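Local coordinates for protein trichothecene 3-O-acetyltransferase (Gibberella zeae, PDB 2RKV) that probably transfers the acetyl group of acetyl-CoA to the 3-hydroxyl of trichothecene mycotoxins, as a member of the BAHD acyltransferase superfamily, at residues S410-M415 with A425-R430. Residues are numbered along the deposited sequence; the frame is centred on the assembly and turned at random.
With ZBA (12,13-Epoxytrichothec-9-ene-3,4,8,15-tetrol-4,15-diacetate-8-isovalerate), chain D.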
loop_
_atom_site.group_PDB
_atom_site.type_symbol
_atom_site.label_atom_id
_atom_site.label_comp_id
_atom_site.label_asym_id
_atom_site.label_seq_id
_atom_site.Cartn_x
_atom_site.Cartn_y
_atom_site.Cartn_z
ATOM N N SER A 410 14.410 0.287 2.657
ATOM C CA SER A 410 14.115 -0.499 1.452
ATOM C C SER A 410 12.621 -0.681 1.142
ATOM O O SER A 410 12.258 -1.303 0.132
ATOM C CB SER A 410 14.841 -1.848 1.478
ATOM O OG SER A 410 16.242 -1.627 1.495
ATOM N N LEU A 411 11.769 -0.142 2.011
ATOM C CA LEU A 411 10.332 -0.115 1.737
ATOM C C LEU A 411 10.022 0.958 0.694
ATOM O O LEU A 411 10.544 2.079 0.760
ATOM C CB LEU A 411 9.539 0.149 3.022
ATOM C CG LEU A 411 8.010 0.105 2.940
ATOM C CD1 LEU A 411 7.512 -1.249 2.437
ATOM C CD2 LEU A 411 7.436 0.427 4.323
ATOM N N MET A 412 9.157 0.627 -0.269
ATOM C CA MET A 412 8.841 1.563 -1.341
ATOM C C MET A 412 7.395 1.426 -1.794
ATOM O O MET A 412 6.819 0.343 -1.704
ATOM C CB MET A 412 9.760 1.344 -2.544
ATOM C CG MET A 412 11.227 1.343 -2.209
ATOM S SD MET A 412 12.222 1.079 -3.685
ATOM C CE MET A 412 13.842 1.055 -2.913
ATOM N N TYR A 413 6.827 2.536 -2.264
ATOM C CA TYR A 413 5.480 2.556 -2.852
ATOM C C TYR A 413 5.447 3.301 -4.178
ATOM O O TYR A 413 6.229 4.237 -4.398
ATOM C CB TYR A 413 4.479 3.239 -1.907
ATOM C CG TYR A 413 4.357 2.552 -0.572
ATOM C CD1 TYR A 413 5.107 2.977 0.526
ATOM C CD2 TYR A 413 3.502 1.463 -0.408
ATOM C CE1 TYR A 413 5.011 2.325 1.762
ATOM C CE2 TYR A 413 3.397 0.807 0.817
ATOM C CZ TYR A 413 4.152 1.247 1.901
ATOM O OH TYR A 413 4.046 0.587 3.111
ATOM N N PHE A 414 4.539 2.890 -5.065
ATOM C CA PHE A 414 4.113 3.765 -6.161
ATOM C C PHE A 414 2.747 4.326 -5.786
ATOM O O PHE A 414 1.851 3.575 -5.381
ATOM C CB PHE A 414 3.965 3.033 -7.501
ATOM C CG PHE A 414 5.246 2.439 -8.047
ATOM C CD1 PHE A 414 6.490 2.824 -7.563
ATOM C CD2 PHE A 414 5.187 1.499 -9.076
ATOM C CE1 PHE A 414 7.662 2.274 -8.094
ATOM C CE2 PHE A 414 6.358 0.934 -9.600
ATOM C CZ PHE A 414 7.592 1.324 -9.100
ATOM N N MET A 415 2.589 5.636 -5.929
ATOM C CA MET A 415 1.288 6.270 -5.715
ATOM C C MET A 415 0.315 5.904 -6.832
ATOM O O MET A 415 0.736 5.426 -7.891
ATOM C CB MET A 415 1.456 7.791 -5.654
ATOM C CG MET A 415 2.357 8.287 -4.507
ATOM S SD MET A 415 1.805 7.724 -2.872
ATOM C CE MET A 415 2.855 6.297 -2.605
ATOM N N ALA A 425 7.013 7.782 -6.958
ATOM C CA ALA A 425 7.543 6.693 -6.143
ATOM C C ALA A 425 8.009 7.199 -4.781
ATOM O O ALA A 425 8.779 8.164 -4.705
ATOM C CB ALA A 425 8.693 5.969 -6.879
ATOM N N ALA A 426 7.534 6.556 -3.714
ATOM C CA ALA A 426 8.047 6.816 -2.362
ATOM C C ALA A 426 9.131 5.801 -2.007
ATOM O O ALA A 426 8.883 4.598 -2.005
ATOM C CB ALA A 426 6.916 6.767 -1.339
ATOM N N LEU A 427 10.335 6.299 -1.733
ATOM C CA LEU A 427 11.473 5.433 -1.392
ATOM C C LEU A 427 11.957 5.704 0.020
ATOM O O LEU A 427 12.099 6.868 0.406
ATOM C CB LEU A 427 12.638 5.673 -2.363
ATOM C CG LEU A 427 12.611 4.913 -3.694
ATOM C CD1 LEU A 427 11.408 5.259 -4.565
ATOM C CD2 LEU A 427 13.892 5.185 -4.449
ATOM N N SER A 428 12.172 4.636 0.785
ATOM C CA SER A 428 12.837 4.741 2.086
ATOM C C SER A 428 14.181 4.038 1.996
ATOM O O SER A 428 14.259 2.851 1.666
ATOM C CB SER A 428 11.985 4.154 3.217
ATOM O OG SER A 428 12.573 4.435 4.486
ATOM N N LEU A 429 15.241 4.800 2.244
ATOM C CA LEU A 429 16.595 4.282 2.091
ATOM C C LEU A 429 17.489 4.849 3.183
ATOM O O LEU A 429 17.232 5.939 3.700
ATOM C CB LEU A 429 17.152 4.687 0.723
ATOM C CG LEU A 429 16.559 4.091 -0.561
ATOM C CD1 LEU A 429 17.117 4.833 -1.774
ATOM C CD2 LEU A 429 16.801 2.582 -0.678
ATOM N N ARG A 430 18.549 4.121 3.519
ATOM C CA ARG A 430 19.548 4.674 4.426
ATOM C C ARG A 430 20.220 5.884 3.781
ATOM O O ARG A 430 20.323 5.976 2.548
ATOM C CB ARG A 430 20.546 3.609 4.903
ATOM C CG ARG A 430 21.599 3.161 3.886
ATOM C CD ARG A 430 22.599 2.197 4.538
ATOM N NE ARG A 430 21.943 0.962 4.956
ATOM C CZ ARG A 430 22.462 0.042 5.760
ATOM N NH1 ARG A 430 23.682 0.193 6.265
ATOM N NH2 ARG A 430 21.754 -1.037 6.068
HETATM O O18 ZBA D . 7.656 -3.581 6.489
HETATM C C44 ZBA D . 6.717 -3.664 7.170
HETATM C C45 ZBA D . 6.690 -4.152 8.573
HETATM C C46 ZBA D . 6.550 -3.055 9.523
HETATM C C48 ZBA D . 7.640 -2.124 9.386
HETATM C C47 ZBA D . 6.614 -3.391 10.981
HETATM O O17 ZBA D . 5.514 -3.272 6.740
HETATM C C31 ZBA D . 5.357 -2.565 5.500
HETATM C C30 ZBA D . 5.254 -3.493 4.335
HETATM C C32 ZBA D . 4.186 -1.677 5.696
HETATM C C39 ZBA D . 4.368 -0.644 6.784
HETATM C C33 ZBA D . 3.097 -1.820 5.007
HETATM C C34 ZBA D . 2.899 -2.835 3.948
HETATM O O10 ZBA D . 3.149 -2.128 2.717
HETATM C C29 ZBA D . 3.859 -4.037 4.031
HETATM C C38 ZBA D . 3.401 -4.934 5.176
HETATM O O12 ZBA D . 4.498 -5.661 5.707
HETATM C C40 ZBA D . 4.368 -6.914 6.109
HETATM C C41 ZBA D . 5.682 -7.428 6.649
HETATM O O13 ZBA D . 3.433 -7.558 6.054
HETATM C C28 ZBA D . 3.811 -4.838 2.662
HETATM C C37 ZBA D . 4.609 -6.156 2.679
HETATM C C35 ZBA D . 4.265 -3.872 1.575
HETATM C C25 ZBA D . 3.153 -2.889 1.546
HETATM C C36 ZBA D . 5.543 -3.765 0.930
HETATM O O11 ZBA D . 4.516 -4.505 0.312
HETATM C C27 ZBA D . 2.324 -5.033 2.215
HETATM C C26 ZBA D . 1.959 -3.785 1.432
HETATM O O16 ZBA D . 0.783 -3.176 1.884
HETATM O O14 ZBA D . 2.337 -6.133 1.299
HETATM C C42 ZBA D . 1.330 -6.960 1.047
HETATM O O15 ZBA D . 1.416 -7.854 0.269
HETATM C C43 ZBA D . 0.149 -6.591 1.782
#
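Tyr-413 and Ala-426 form an antiparallel hydrogen-bonded pair in a beta hairpin of the mixed sheet of this BAHD fold: the N-to-C directions of 411-414 and 425-430, the latter part of strand 423-430, differ by 174°, with Tyr-413 N to Ala-426 O at 2.9 Å and Ala-426 N to Tyr-413 O at 2.7 Å. Ser-428 N adds a bond to Leu-411 O, and Ser-410 N reaches Ser-428 O from above the carbonyl plane, 36° out of it.

Met-412, Phe-414, Ala-425 and Leu-427 lie on one face of the sheet, which helix 261-277 covers through Ile-269, touching Met-412 and Phe-414. The Met-412 chain, extended beyond CG, passes Leu-427 at a slant, SD to CG 3.9 Å, and carries CE on to Leu-429 CD2 at 4.0 Å. Ala-425 CB approaches Phe-414 CD1 at 3.9 Å.

On the other face, the side chains of Tyr-413 and Ala-426 meet through their CB atoms, 4.3 Å apart; the tyrosine ring extends past the hairpin partner to the bound T-2 toxin. In Leu-411, CG anti to the backbone N (chi1 -176°) carries the methyl-bearing end away from the neighbouring strand, laying CD1 against toxin C36 at 3.5 Å. Toxin O10 lies at the ring edge of Tyr-413, near its plane, and accepts a hydrogen bond from Tyr-413 OH at 2.9 Å.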